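Local coordinates for plasmin and fibronectin-binding protein A (Streptococcus pneumoniae, PDB 4MR0) that acts as a fibronectin-dependent surface adhesin and invasin, binding human fibronectin, plasmin, plasminogen and serum albumin, and is seen here as its beta-helix portion, at residues A134-I139 against F165-T170; K161-L166 against N182-K187; F194-F199 against F246-S251; G219-N224 against V259-S264; Q266-Q271 against I300-I305. One frame throughout, in Å; residues are numbered along the deposited sequence.

Contact 1. Residues A134-I139 against F165-T170; sequences AIQDAI and FLKSHT
Lys167 O receives the hydroxyl of Thr170, with OG1 2.7 Å from that oxygen and tilted somewhat out of its carbonyl plane, and the turn this bond closes lies against Ile139 of the helix. Thr170 N reaches the same acceptor in a weak bond, completing the type II turn from Lys167 to Thr170. With the hydroxyl of Thr170 held between its own backbone N and carbonyl carbon (chi1 60°), the methyl CG2 is turned to the helix and lies 3.8 Å from Ile139 O. Ile139 does most of the apolar work. Its CG2 branch touches Phe165 O at 3.7 Å and the Lys167 side chain, whose CG is 3.8 Å from that methyl; the two chains pass at about a right angle. The longer branch goes toward Leu166, where Ile139 CD1 and Leu166 CD2 are 4.3 Å apart. Lys167 bends beyond CG, and its ammonium group forms a salt bridge with Asp140, the residue after Ile139 on the helix. One turn back, the amide of Gln136 comes up to the backbone of Phe165 with its plane 27° from the phenyl ring. Val164, just before Phe165 on the same short strand, packs against Ile135, Gln136 and Ile139. The contact thus seats helix 132-143 against the first coils of the beta-helix, an arrangement characteristic of pectate lyase-like right-handed parallel beta-helices, in which a helix caps the N-terminal end of the solenoid.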
# COMPACT_ATOMS: atom_id res chain seq x y z
N ALA A 134 14.75 18.40 -21.98
CA ALA A 134 15.89 18.95 -21.25
C ALA A 134 16.23 18.04 -20.08
O ALA A 134 17.40 17.73 -19.83
CB ALA A 134 15.56 20.36 -20.74
N ILE A 135 15.20 17.61 -19.36
CA ILE A 135 15.37 16.71 -18.22
C ILE A 135 15.96 15.37 -18.69
O ILE A 135 16.89 14.85 -18.09
CB ILE A 135 14.01 16.48 -17.50
CG1 ILE A 135 13.53 17.80 -16.89
CG2 ILE A 135 14.16 15.41 -16.41
CD1 ILE A 135 12.06 17.81 -16.49
N GLN A 136 15.43 14.83 -19.78
CA GLN A 136 15.94 13.56 -20.29
C GLN A 136 17.40 13.68 -20.71
O GLN A 136 18.20 12.77 -20.45
CB GLN A 136 15.10 13.09 -21.47
CG GLN A 136 15.35 11.63 -21.86
CD GLN A 136 15.06 10.65 -20.73
OE1 GLN A 136 15.97 10.08 -20.13
NE2 GLN A 136 13.78 10.47 -20.41
N ASP A 137 17.76 14.78 -21.35
CA ASP A 137 19.15 14.98 -21.78
C ASP A 137 20.08 15.05 -20.57
O ASP A 137 21.21 14.57 -20.62
CB ASP A 137 19.28 16.27 -22.62
CG ASP A 137 18.47 16.22 -23.90
OD1 ASP A 137 18.30 15.12 -24.46
OD2 ASP A 137 18.01 17.29 -24.35
N ALA A 138 19.59 15.65 -19.49
CA ALA A 138 20.39 15.76 -18.28
C ALA A 138 20.64 14.35 -17.74
O ALA A 138 21.77 13.99 -17.41
CB ALA A 138 19.65 16.59 -17.24
N ILE A 139 19.57 13.57 -17.65
CA ILE A 139 19.67 12.20 -17.15
C ILE A 139 20.59 11.37 -18.03
O ILE A 139 21.45 10.65 -17.53
CB ILE A 139 18.27 11.54 -17.09
CG1 ILE A 139 17.42 12.22 -16.01
CG2 ILE A 139 18.40 10.06 -16.79
CD1 ILE A 139 15.98 11.76 -15.99
N PHE A 165 12.54 8.90 -18.59
CA PHE A 165 13.10 7.60 -18.28
C PHE A 165 14.35 7.67 -17.42
O PHE A 165 15.37 8.24 -17.82
CB PHE A 165 13.39 6.85 -19.58
CG PHE A 165 12.18 6.75 -20.47
CD1 PHE A 165 11.13 5.91 -20.14
CD2 PHE A 165 12.07 7.55 -21.61
CE1 PHE A 165 9.98 5.87 -20.91
CE2 PHE A 165 10.92 7.52 -22.39
CZ PHE A 165 9.87 6.68 -22.05
N LEU A 166 14.27 7.09 -16.23
CA LEU A 166 15.39 7.06 -15.31
C LEU A 166 16.38 6.05 -15.87
O LEU A 166 15.98 5.10 -16.56
CB LEU A 166 14.92 6.63 -13.92
CG LEU A 166 13.85 7.54 -13.32
CD1 LEU A 166 13.37 6.97 -11.99
CD2 LEU A 166 14.41 8.96 -13.13
N LYS A 167 17.66 6.25 -15.61
CA LYS A 167 18.68 5.34 -16.11
C LYS A 167 19.54 4.88 -14.96
O LYS A 167 19.55 5.51 -13.90
CB LYS A 167 19.55 6.03 -17.16
CG LYS A 167 18.80 6.64 -18.35
CD LYS A 167 18.23 5.57 -19.27
CE LYS A 167 17.60 6.19 -20.51
NZ LYS A 167 18.60 6.90 -21.35
N SER A 168 20.27 3.79 -15.17
CA SER A 168 21.15 3.26 -14.14
C SER A 168 22.22 4.26 -13.73
O SER A 168 22.75 5.00 -14.57
CB SER A 168 21.82 1.97 -14.63
OG SER A 168 20.90 0.90 -14.68
N HIS A 169 22.54 4.25 -12.44
CA HIS A 169 23.56 5.11 -11.87
C HIS A 169 23.30 6.61 -11.99
O HIS A 169 24.23 7.40 -12.14
CB HIS A 169 24.93 4.75 -12.47
CG HIS A 169 25.28 3.30 -12.32
ND1 HIS A 169 25.45 2.70 -11.09
CD2 HIS A 169 25.42 2.32 -13.24
CE1 HIS A 169 25.69 1.41 -11.27
NE2 HIS A 169 25.68 1.15 -12.56
N THR A 170 22.03 7.00 -11.92
CA THR A 170 21.69 8.42 -11.98
C THR A 170 21.05 8.78 -10.64
O THR A 170 20.34 7.96 -10.05
CB THR A 170 20.70 8.75 -13.13
OG1 THR A 170 19.48 8.01 -12.96
CG2 THR A 170 21.32 8.39 -14.48

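Contact 2. Residues K161-L166 against N182-K187. With MN (manganese (II) ion), chain F.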
# COMPACT_ATOMS: atom_id res chain seq x y z
N LYS A 161 5.48 16.75 -20.96
CA LYS A 161 4.36 16.31 -21.77
C LYS A 161 4.47 14.86 -22.22
O LYS A 161 3.62 14.36 -22.97
CB LYS A 161 4.18 17.23 -22.98
CG LYS A 161 3.73 18.64 -22.61
CD LYS A 161 3.10 19.33 -23.80
CE LYS A 161 2.67 20.74 -23.47
NZ LYS A 161 1.92 21.34 -24.61
N GLU A 162 5.53 14.19 -21.77
CA GLU A 162 5.75 12.78 -22.05
C GLU A 162 6.56 12.20 -20.90
O GLU A 162 7.07 12.93 -20.05
CB GLU A 162 6.49 12.58 -23.38
CG GLU A 162 5.64 11.92 -24.49
CD GLU A 162 5.40 10.42 -24.29
OE1 GLU A 162 5.87 9.84 -23.28
OE2 GLU A 162 4.75 9.80 -25.17
N ILE A 163 6.67 10.87 -20.89
CA ILE A 163 7.38 10.13 -19.86
C ILE A 163 8.88 10.36 -19.85
O ILE A 163 9.51 10.42 -20.90
CB ILE A 163 7.12 8.61 -20.03
CG1 ILE A 163 5.62 8.33 -20.03
CG2 ILE A 163 7.82 7.82 -18.92
CD1 ILE A 163 5.27 6.90 -20.45
N VAL A 164 9.43 10.49 -18.65
CA VAL A 164 10.87 10.67 -18.44
C VAL A 164 11.40 9.29 -18.03
O VAL A 164 10.78 8.60 -17.23
CB VAL A 164 11.14 11.67 -17.29
CG1 VAL A 164 12.64 11.74 -17.01
CG2 VAL A 164 10.59 13.04 -17.66
N PHE A 165 12.54 8.90 -18.59
CA PHE A 165 13.10 7.60 -18.28
C PHE A 165 14.35 7.67 -17.42
O PHE A 165 15.37 8.24 -17.82
CB PHE A 165 13.39 6.85 -19.58
CG PHE A 165 12.18 6.75 -20.47
CD1 PHE A 165 11.13 5.91 -20.14
CD2 PHE A 165 12.07 7.55 -21.61
CE1 PHE A 165 9.98 5.87 -20.91
CE2 PHE A 165 10.92 7.52 -22.39
CZ PHE A 165 9.87 6.68 -22.05
N LEU A 166 14.27 7.09 -16.23
CA LEU A 166 15.39 7.06 -15.31
C LEU A 166 16.38 6.05 -15.87
O LEU A 166 15.98 5.10 -16.56
CB LEU A 166 14.92 6.63 -13.92
CG LEU A 166 13.85 7.54 -13.32
CD1 LEU A 166 13.37 6.97 -11.99
CD2 LEU A 166 14.41 8.96 -13.13
N ASN A 182 3.00 17.06 -13.97
CA ASN A 182 2.58 16.06 -14.94
C ASN A 182 1.66 16.63 -16.03
O ASN A 182 0.50 16.96 -15.77
CB ASN A 182 1.88 14.90 -14.25
CG ASN A 182 1.39 13.86 -15.24
OD1 ASN A 182 1.92 13.76 -16.35
ND2 ASN A 182 0.39 13.08 -14.84
N GLY A 183 2.19 16.73 -17.24
CA GLY A 183 1.42 17.24 -18.36
C GLY A 183 1.17 16.18 -19.41
O GLY A 183 0.83 16.48 -20.55
N ILE A 184 1.34 14.91 -19.02
CA ILE A 184 1.14 13.79 -19.93
C ILE A 184 -0.36 13.55 -20.09
O ILE A 184 -1.01 12.97 -19.22
CB ILE A 184 1.83 12.53 -19.39
CG1 ILE A 184 3.27 12.87 -19.01
CG2 ILE A 184 1.84 11.43 -20.45
CD1 ILE A 184 3.96 11.79 -18.18
N ASN A 185 -0.91 14.00 -21.22
CA ASN A 185 -2.33 13.86 -21.51
C ASN A 185 -2.50 13.20 -22.87
O ASN A 185 -2.83 13.86 -23.87
CB ASN A 185 -2.98 15.26 -21.48
CG ASN A 185 -4.46 15.23 -21.80
OD1 ASN A 185 -5.23 14.47 -21.21
ND2 ASN A 185 -4.87 16.09 -22.74
N ILE A 186 -2.28 11.89 -22.90
CA ILE A 186 -2.35 11.10 -24.13
C ILE A 186 -3.40 10.00 -24.04
O ILE A 186 -3.48 9.26 -23.06
CB ILE A 186 -0.95 10.49 -24.41
CG1 ILE A 186 0.10 11.60 -24.47
CG2 ILE A 186 -0.96 9.72 -25.72
CD1 ILE A 186 1.53 11.11 -24.55
N LYS A 187 -4.22 9.90 -25.08
CA LYS A 187 -5.28 8.90 -25.16
C LYS A 187 -4.74 7.47 -25.22
O LYS A 187 -3.76 7.21 -25.90
CB LYS A 187 -6.13 9.17 -26.41
CG LYS A 187 -7.39 8.35 -26.52
CD LYS A 187 -8.43 8.85 -25.54
CE LYS A 187 -9.70 8.03 -25.64
NZ LYS A 187 -10.74 8.53 -24.70
MN MN F . 4.35 7.70 -25.61
O HOH W 1 0.84 15.36 -23.22
O HOH W 2 6.08 7.29 -24.02
O HOH W 3 2.84 8.40 -27.32
O HOH W 4 6.13 7.89 -27.00
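The manganese site at the edge of this contact is anchored by Glu162, whose carboxylate lies across the tip of Ile186. Glu162 OE2 binds the manganese at 2.2 Å, and Ile186 CD1 sits 3.5 Å from the same oxygen, the two side chains meeting at about a right angle. The other oxygen is gripped twice: Ile163 N donates to the anti lone pair of Glu162 OE1, 2.7 Å away, and a metal-bound water donates too. Together with the metal bond, these probably fix the rotation of the carboxylate. Two more waters, His189 and the carbonyl oxygen of Thr200 complete the six ligands. The touching residues lie where the chain leaves the adjacent parallel strands 156-160 and 178-182, so the contact is a corner where successive coils of the beta-helix lie against each other. Here Ile184, with CG1 anti to its carbonyl carbon (chi1 -50°), lays CD1 3.8 Å from Glu162 C and 4.3 Å from Ile163 CG1. A water ties the backbones together, donating to Lys161 O and accepting from Asn185 N, each 3.0 Å from it. At the start of the second loop Asn182 makes an Asx turn: Ile184 N donates to OD1 from well above the amide carbonyl plane.

Contact 3. Residues F194-F199 against F246-S251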
# COMPACT_ATOMS: atom_id res chain seq x y z
N PHE A 194 7.70 9.18 -14.31
CA PHE A 194 8.99 8.50 -14.41
C PHE A 194 8.88 6.98 -14.55
O PHE A 194 8.07 6.35 -13.87
CB PHE A 194 9.83 8.80 -13.16
CG PHE A 194 10.16 10.25 -12.97
CD1 PHE A 194 11.06 10.88 -13.82
CD2 PHE A 194 9.55 10.99 -11.97
CE1 PHE A 194 11.37 12.23 -13.65
CE2 PHE A 194 9.84 12.33 -11.79
CZ PHE A 194 10.76 12.95 -12.64
N MET A 195 9.71 6.42 -15.43
CA MET A 195 9.77 4.97 -15.66
C MET A 195 11.24 4.53 -15.75
O MET A 195 12.11 5.33 -16.11
CB MET A 195 9.05 4.60 -16.94
CG MET A 195 7.53 4.67 -16.85
SD MET A 195 6.70 3.94 -18.29
CE MET A 195 5.01 4.34 -18.01
N THR A 196 11.51 3.27 -15.41
CA THR A 196 12.87 2.74 -15.46
C THR A 196 13.10 1.90 -16.71
O THR A 196 14.07 1.15 -16.82
CB THR A 196 13.19 1.88 -14.23
OG1 THR A 196 12.31 0.75 -14.21
CG2 THR A 196 13.02 2.69 -12.95
N GLY A 197 12.19 2.03 -17.67
CA GLY A 197 12.30 1.31 -18.92
C GLY A 197 11.56 2.10 -19.98
O GLY A 197 10.73 2.94 -19.66
N LEU A 198 11.84 1.82 -21.25
CA LEU A 198 11.21 2.55 -22.34
C LEU A 198 9.74 2.21 -22.58
O LEU A 198 9.30 1.08 -22.37
CB LEU A 198 11.98 2.34 -23.64
CG LEU A 198 13.41 2.88 -23.69
CD1 LEU A 198 14.01 2.61 -25.07
CD2 LEU A 198 13.41 4.38 -23.40
N PHE A 199 9.00 3.22 -23.03
CA PHE A 199 7.60 3.06 -23.38
C PHE A 199 7.31 4.10 -24.46
O PHE A 199 7.73 5.25 -24.36
CB PHE A 199 6.68 3.30 -22.17
CG PHE A 199 5.22 3.05 -22.47
CD1 PHE A 199 4.46 4.03 -23.11
CD2 PHE A 199 4.64 1.82 -22.19
CE1 PHE A 199 3.13 3.78 -23.47
CE2 PHE A 199 3.32 1.55 -22.55
CZ PHE A 199 2.56 2.53 -23.19
N PHE A 246 5.80 7.18 -10.45
CA PHE A 246 6.87 6.23 -10.77
C PHE A 246 6.39 4.84 -11.18
O PHE A 246 5.47 4.29 -10.59
CB PHE A 246 7.79 6.05 -9.55
CG PHE A 246 8.65 7.24 -9.24
CD1 PHE A 246 9.88 7.41 -9.88
CD2 PHE A 246 8.27 8.17 -8.28
CE1 PHE A 246 10.71 8.48 -9.57
CE2 PHE A 246 9.09 9.25 -7.96
CZ PHE A 246 10.31 9.41 -8.60
N ALA A 247 7.05 4.29 -12.20
CA ALA A 247 6.79 2.93 -12.65
C ALA A 247 8.18 2.30 -12.61
O ALA A 247 8.98 2.48 -13.53
CB ALA A 247 6.23 2.91 -14.06
N ILE A 248 8.47 1.61 -11.51
CA ILE A 248 9.75 0.97 -11.29
C ILE A 248 9.65 -0.52 -11.59
O ILE A 248 9.02 -1.27 -10.85
CB ILE A 248 10.18 1.18 -9.82
CG1 ILE A 248 10.25 2.69 -9.52
CG2 ILE A 248 11.54 0.53 -9.56
CD1 ILE A 248 10.34 3.00 -8.05
N GLY A 249 10.27 -0.95 -12.68
CA GLY A 249 10.21 -2.35 -13.04
C GLY A 249 11.55 -2.96 -13.36
O GLY A 249 12.39 -2.34 -14.01
N ASN A 250 11.76 -4.20 -12.89
CA ASN A 250 13.00 -4.92 -13.12
C ASN A 250 14.19 -4.07 -12.68
O ASN A 250 15.26 -4.12 -13.29
CB ASN A 250 13.14 -5.27 -14.61
CG ASN A 250 14.04 -6.49 -14.85
OD1 ASN A 250 14.45 -6.76 -15.99
ND2 ASN A 250 14.33 -7.22 -13.79
N SER A 251 14.02 -3.32 -11.60
CA SER A 251 15.09 -2.47 -11.11
C SER A 251 15.75 -2.98 -9.83
O SER A 251 15.22 -3.88 -9.16
CB SER A 251 14.56 -1.05 -10.89
OG SER A 251 15.59 -0.09 -11.06
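Phe194 and Phe246 adopt nearly the same first torsion, chi1 -62° and -71°, which sets each ring anti to its carbonyl carbon and sends both side by side in one direction. Their planes are 25° apart but slid, so the rings overlap little: centroids are separated by 5.2 Å, with Phe194 CD2 above a face of Phe246. Phe194 CB rests 3.6 Å from Phe246 CD1. Tyr216 meets both rings edge-to-face and continues the aromatic cluster. On the opposite side of the sheet Met195 CG packs on Ala247 CB at 3.5 Å. Between these layers the strands run parallel and in register; Ala247 N donates to Phe194 O at 2.8 Å, and Thr196 N to Ala247 O at 3.2 Å. Beyond that the first chain departs, and the side chain of Thr196 takes over from the backbone: Gly249 N gives its hydrogen to Thr196 OG1 at 3.1 Å. The methyl of Thr196 faces Ile248 CA. Within these segments the coils are joined by two backbone bonds and one to a threonine hydroxyl, which extends the polar pairing past the end of strand 194-195, while the two offset, barely overlapping phenyl groups supply the apolar filling on the Tyr216 side.

Contact 4. Residues G219-N224 against V259-S264; sequences GTIDMN and VTFKDS
Thr220, Ile221 and Asp222 pair in parallel with Thr260, Phe261 and Lys262, the strands 220-222 and 260-264 running 16° apart. Four hydrogen bonds zigzag between them: Thr260 N to Gly219 O, Ile221 N to Thr260 O at 2.9 Å, Lys262 N to Ile221 O at 3.0 Å, and Met223 N to Lys262 O at 2.8 Å. Apolar contacts occupy the face carrying Ile221 and Phe261, which lie alongside one another with Ile221 CD1 4.0 Å from Phe261 CE2. Ile221 CG1 also meets Val259 CG1, and Met223 curls back at chi3 (-83°) to place CE 3.6 Å from Phe261 CB and close to Ser264 CB. On the other face Thr220 CG2 touches the extended Lys262 chain where the two side chains pass at a slant, 4.0 Å from Lys262 CE. The polar contacts gather at the far end: Asp222 OD1 and Asp263 OD2 stand 4.3 Å apart with one water near both, 2.6 Å from Asp263 OD2, and that water probably eases the repulsion of the like charges. Asp263 OD1 is bound by Ser339 and Ser342. Phe261 stacks on Phe285, and with Ile221 it touches Ala245 and Phe246 across the interior; inward-facing residues of successive coils stacked along the axis in this way are characteristic of the parallel beta-helix.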
# COMPACT_ATOMS: atom_id res chain seq x y z
N GLY A 219 11.76 17.87 -3.42
CA GLY A 219 10.72 18.46 -4.24
C GLY A 219 9.33 17.87 -4.15
O GLY A 219 8.96 17.14 -3.22
N THR A 220 8.54 18.21 -5.16
CA THR A 220 7.17 17.76 -5.26
C THR A 220 6.94 17.21 -6.66
O THR A 220 7.60 17.63 -7.62
CB THR A 220 6.20 18.95 -5.06
OG1 THR A 220 6.36 19.49 -3.74
CG2 THR A 220 4.75 18.52 -5.27
N ILE A 221 6.03 16.25 -6.77
CA ILE A 221 5.65 15.71 -8.06
C ILE A 221 4.14 15.89 -8.07
O ILE A 221 3.44 15.25 -7.30
CB ILE A 221 5.97 14.21 -8.22
CG1 ILE A 221 7.48 13.99 -8.20
CG2 ILE A 221 5.39 13.69 -9.53
CD1 ILE A 221 7.91 12.52 -8.33
N ASP A 222 3.66 16.82 -8.89
CA ASP A 222 2.23 17.09 -9.00
C ASP A 222 1.70 16.14 -10.07
O ASP A 222 1.88 16.36 -11.26
CB ASP A 222 2.00 18.54 -9.44
CG ASP A 222 0.55 18.96 -9.36
OD1 ASP A 222 -0.33 18.08 -9.42
OD2 ASP A 222 0.28 20.17 -9.25
N MET A 223 1.05 15.07 -9.65
CA MET A 223 0.54 14.12 -10.61
C MET A 223 -0.64 14.72 -11.39
O MET A 223 -1.18 14.09 -12.31
CB MET A 223 0.18 12.83 -9.88
CG MET A 223 1.40 12.18 -9.23
SD MET A 223 1.09 10.66 -8.26
CE MET A 223 0.55 11.51 -6.63
N ASN A 224 -1.01 15.94 -11.00
CA ASN A 224 -2.03 16.75 -11.68
C ASN A 224 -3.37 16.08 -11.96
O ASN A 224 -3.97 16.30 -13.01
CB ASN A 224 -1.39 17.23 -12.99
CG ASN A 224 -1.95 18.55 -13.50
OD1 ASN A 224 -2.58 19.31 -12.76
ND2 ASN A 224 -1.68 18.85 -14.77
N VAL A 259 9.95 13.23 -0.87
CA VAL A 259 9.20 13.72 -2.01
C VAL A 259 7.73 13.88 -1.63
O VAL A 259 7.18 13.06 -0.90
CB VAL A 259 9.26 12.73 -3.20
CG1 VAL A 259 8.46 13.30 -4.37
CG2 VAL A 259 10.70 12.46 -3.60
N THR A 260 7.11 14.95 -2.11
CA THR A 260 5.70 15.19 -1.83
C THR A 260 4.94 14.83 -3.11
O THR A 260 5.12 15.48 -4.13
CB THR A 260 5.45 16.68 -1.48
OG1 THR A 260 6.14 17.00 -0.27
CG2 THR A 260 3.96 16.93 -1.27
N PHE A 261 4.12 13.79 -3.05
CA PHE A 261 3.33 13.35 -4.20
C PHE A 261 1.92 13.88 -4.08
O PHE A 261 1.23 13.62 -3.09
CB PHE A 261 3.27 11.82 -4.25
CG PHE A 261 4.61 11.17 -4.35
CD1 PHE A 261 5.39 10.96 -3.22
CD2 PHE A 261 5.07 10.71 -5.58
CE1 PHE A 261 6.61 10.32 -3.30
CE2 PHE A 261 6.30 10.06 -5.69
CZ PHE A 261 7.07 9.86 -4.54
N LYS A 262 1.46 14.61 -5.09
CA LYS A 262 0.13 15.20 -5.04
C LYS A 262 -0.86 14.82 -6.13
O LYS A 262 -0.51 14.70 -7.31
CB LYS A 262 0.22 16.73 -5.06
CG LYS A 262 1.00 17.37 -3.93
CD LYS A 262 0.93 18.88 -4.08
CE LYS A 262 1.70 19.60 -2.97
NZ LYS A 262 1.55 21.08 -3.10
N ASP A 263 -2.10 14.66 -5.71
CA ASP A 263 -3.24 14.41 -6.59
C ASP A 263 -3.14 13.40 -7.72
O ASP A 263 -3.14 13.75 -8.90
CB ASP A 263 -3.68 15.76 -7.16
CG ASP A 263 -3.84 16.81 -6.08
OD1 ASP A 263 -4.57 16.54 -5.10
OD2 ASP A 263 -3.24 17.90 -6.20
N SER A 264 -3.10 12.13 -7.34
CA SER A 264 -3.06 11.05 -8.31
C SER A 264 -4.48 10.94 -8.88
O SER A 264 -5.45 11.04 -8.14
CB SER A 264 -2.68 9.75 -7.60
OG SER A 264 -2.90 8.64 -8.44
O HOH W 5 -2.63 19.06 -8.45

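Contact 5. Residues Q266-Q271 against I300-I305; sequences QGHAIQ and ISKESI. With MN (manganese (II) ion), chain G.
His268 is held at the edge of its ring by the other segment's backbone. ND1 donates to Glu303 O at 2.6 Å and 161°; the oxygen lies in the ring plane and offers a lone pair. Nearby, His268 CE1 has Glu303 OE1 at 3.2 Å and Ser301 O at 3.3 Å, while Lys302 CD sits over one face in a CH-pi contact, 4.3 Å from the centroid. A manganese ion lies about 4 Å from the His268 side chain. The Glu303 carboxylate, which runs alongside the imidazole with planes 15° apart, has its OE2 hydrogen-bonded to His352. Ser304 O takes Ile270 N at 2.9 Å and, weakly, Ala269 N. This starts the parallel pairing of Ile270 with Ile305 in adjacent coils of the beta-helix; the side chains of both isoleucines lie on one face and pack against Phe285. A water joins Gly267 O to Ser304 OG. Gln266 O is buried beneath the aliphatic part of Lys302, with CE at 3.3 Å, without a polar partner. Past Ile270, Gln271 points away from the other segment and gives OE1 to a different manganese ion at 2.3 Å, shared with Gln306, Glu308 and Gly314; Tyr317 holds its NE2.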
# COMPACT_ATOMS: atom_id res chain seq x y z
N GLN A 266 -7.01 8.69 -9.76
CA GLN A 266 -7.38 7.29 -9.56
C GLN A 266 -6.27 6.34 -10.00
O GLN A 266 -6.49 5.42 -10.78
CB GLN A 266 -8.68 6.95 -10.30
CG GLN A 266 -8.66 7.16 -11.81
CD GLN A 266 -10.01 6.87 -12.45
OE1 GLN A 266 -10.16 6.94 -13.67
NE2 GLN A 266 -10.99 6.54 -11.63
N GLY A 267 -5.06 6.56 -9.48
CA GLY A 267 -3.96 5.71 -9.87
C GLY A 267 -2.95 5.40 -8.78
O GLY A 267 -3.17 5.68 -7.59
N HIS A 268 -1.84 4.80 -9.20
CA HIS A 268 -0.75 4.43 -8.30
C HIS A 268 0.33 5.50 -8.37
O HIS A 268 0.85 5.78 -9.44
CB HIS A 268 -0.11 3.11 -8.76
CG HIS A 268 -1.09 2.00 -8.96
ND1 HIS A 268 -1.80 1.43 -7.92
CD2 HIS A 268 -1.45 1.32 -10.08
CE1 HIS A 268 -2.54 0.44 -8.39
NE2 HIS A 268 -2.35 0.36 -9.69
N ALA A 269 0.66 6.10 -7.23
CA ALA A 269 1.70 7.11 -7.22
C ALA A 269 3.00 6.39 -7.58
O ALA A 269 3.85 6.92 -8.30
CB ALA A 269 1.82 7.74 -5.85
N ILE A 270 3.14 5.17 -7.08
CA ILE A 270 4.33 4.37 -7.32
C ILE A 270 3.99 2.90 -7.53
O ILE A 270 3.18 2.34 -6.80
CB ILE A 270 5.31 4.45 -6.12
CG1 ILE A 270 5.77 5.89 -5.91
CG2 ILE A 270 6.51 3.53 -6.37
CD1 ILE A 270 6.58 6.09 -4.63
N GLN A 271 4.61 2.29 -8.53
CA GLN A 271 4.44 0.86 -8.78
C GLN A 271 5.85 0.27 -8.77
O GLN A 271 6.73 0.73 -9.50
CB GLN A 271 3.79 0.58 -10.14
CG GLN A 271 2.32 0.96 -10.22
CD GLN A 271 1.74 0.75 -11.60
OE1 GLN A 271 1.46 -0.38 -12.00
NE2 GLN A 271 1.56 1.84 -12.35
N ILE A 300 -10.90 0.17 -5.16
CA ILE A 300 -10.03 -0.49 -4.19
C ILE A 300 -8.79 -1.15 -4.79
O ILE A 300 -7.92 -1.63 -4.07
CB ILE A 300 -10.81 -1.54 -3.37
CG1 ILE A 300 -11.32 -2.66 -4.28
CG2 ILE A 300 -11.98 -0.87 -2.65
CD1 ILE A 300 -12.00 -3.80 -3.53
N SER A 301 -8.70 -1.16 -6.12
CA SER A 301 -7.54 -1.76 -6.77
C SER A 301 -6.50 -0.67 -7.06
O SER A 301 -5.53 -0.91 -7.79
CB SER A 301 -7.96 -2.42 -8.09
OG SER A 301 -8.34 -1.44 -9.04
N LYS A 302 -6.69 0.51 -6.49
CA LYS A 302 -5.76 1.60 -6.73
C LYS A 302 -4.93 2.02 -5.51
O LYS A 302 -5.21 3.04 -4.88
CB LYS A 302 -6.51 2.82 -7.28
CG LYS A 302 -7.04 2.62 -8.69
CD LYS A 302 -5.95 2.11 -9.62
CE LYS A 302 -6.39 2.09 -11.07
NZ LYS A 302 -7.67 1.33 -11.25
N GLU A 303 -3.90 1.23 -5.21
CA GLU A 303 -3.01 1.51 -4.09
C GLU A 303 -2.05 2.64 -4.48
O GLU A 303 -1.57 2.68 -5.61
CB GLU A 303 -2.19 0.26 -3.74
CG GLU A 303 -3.01 -0.99 -3.44
CD GLU A 303 -3.28 -1.85 -4.67
OE1 GLU A 303 -2.94 -1.42 -5.80
OE2 GLU A 303 -3.82 -2.96 -4.51
N SER A 304 -1.77 3.56 -3.56
CA SER A 304 -0.86 4.66 -3.86
C SER A 304 0.56 4.13 -4.09
O SER A 304 1.33 4.69 -4.88
CB SER A 304 -0.89 5.69 -2.74
OG SER A 304 -2.18 6.29 -2.70
N ILE A 305 0.91 3.07 -3.37
CA ILE A 305 2.20 2.42 -3.56
C ILE A 305 1.89 0.94 -3.72
O ILE A 305 1.53 0.26 -2.75
CB ILE A 305 3.15 2.59 -2.36
CG1 ILE A 305 3.50 4.08 -2.17
CG2 ILE A 305 4.43 1.80 -2.61
CD1 ILE A 305 4.41 4.34 -0.98
MN MN G . 0.71 -2.43 -11.25
O HOH W 6 -2.66 7.19 -5.37

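The five contacts trace the N-terminal part of the solenoid. Contacts 1 and 2 share Phe165 and Leu166, and Val164 of contact 2 packs under the helix of contact 1, Ile139 CD1 lying 3.5 Å from Val164 CG1. Contact 3 continues from them into the next coil, with Leu166 N and Met195 O 2.8 Å apart, and hands on to contact 5 through Ile248 N and Gln271 O, also 2.8 Å apart. Contact 4 lines another wall: Ile221 CD1 is 3.5 Å from Phe246 CE2, and Phe261 CZ is 3.8 Å from Ile270 CD1, so the interior is continuous. Contacts 2 and 5 each carry a ligand of a different manganese site; their centres are about 17 Å apart.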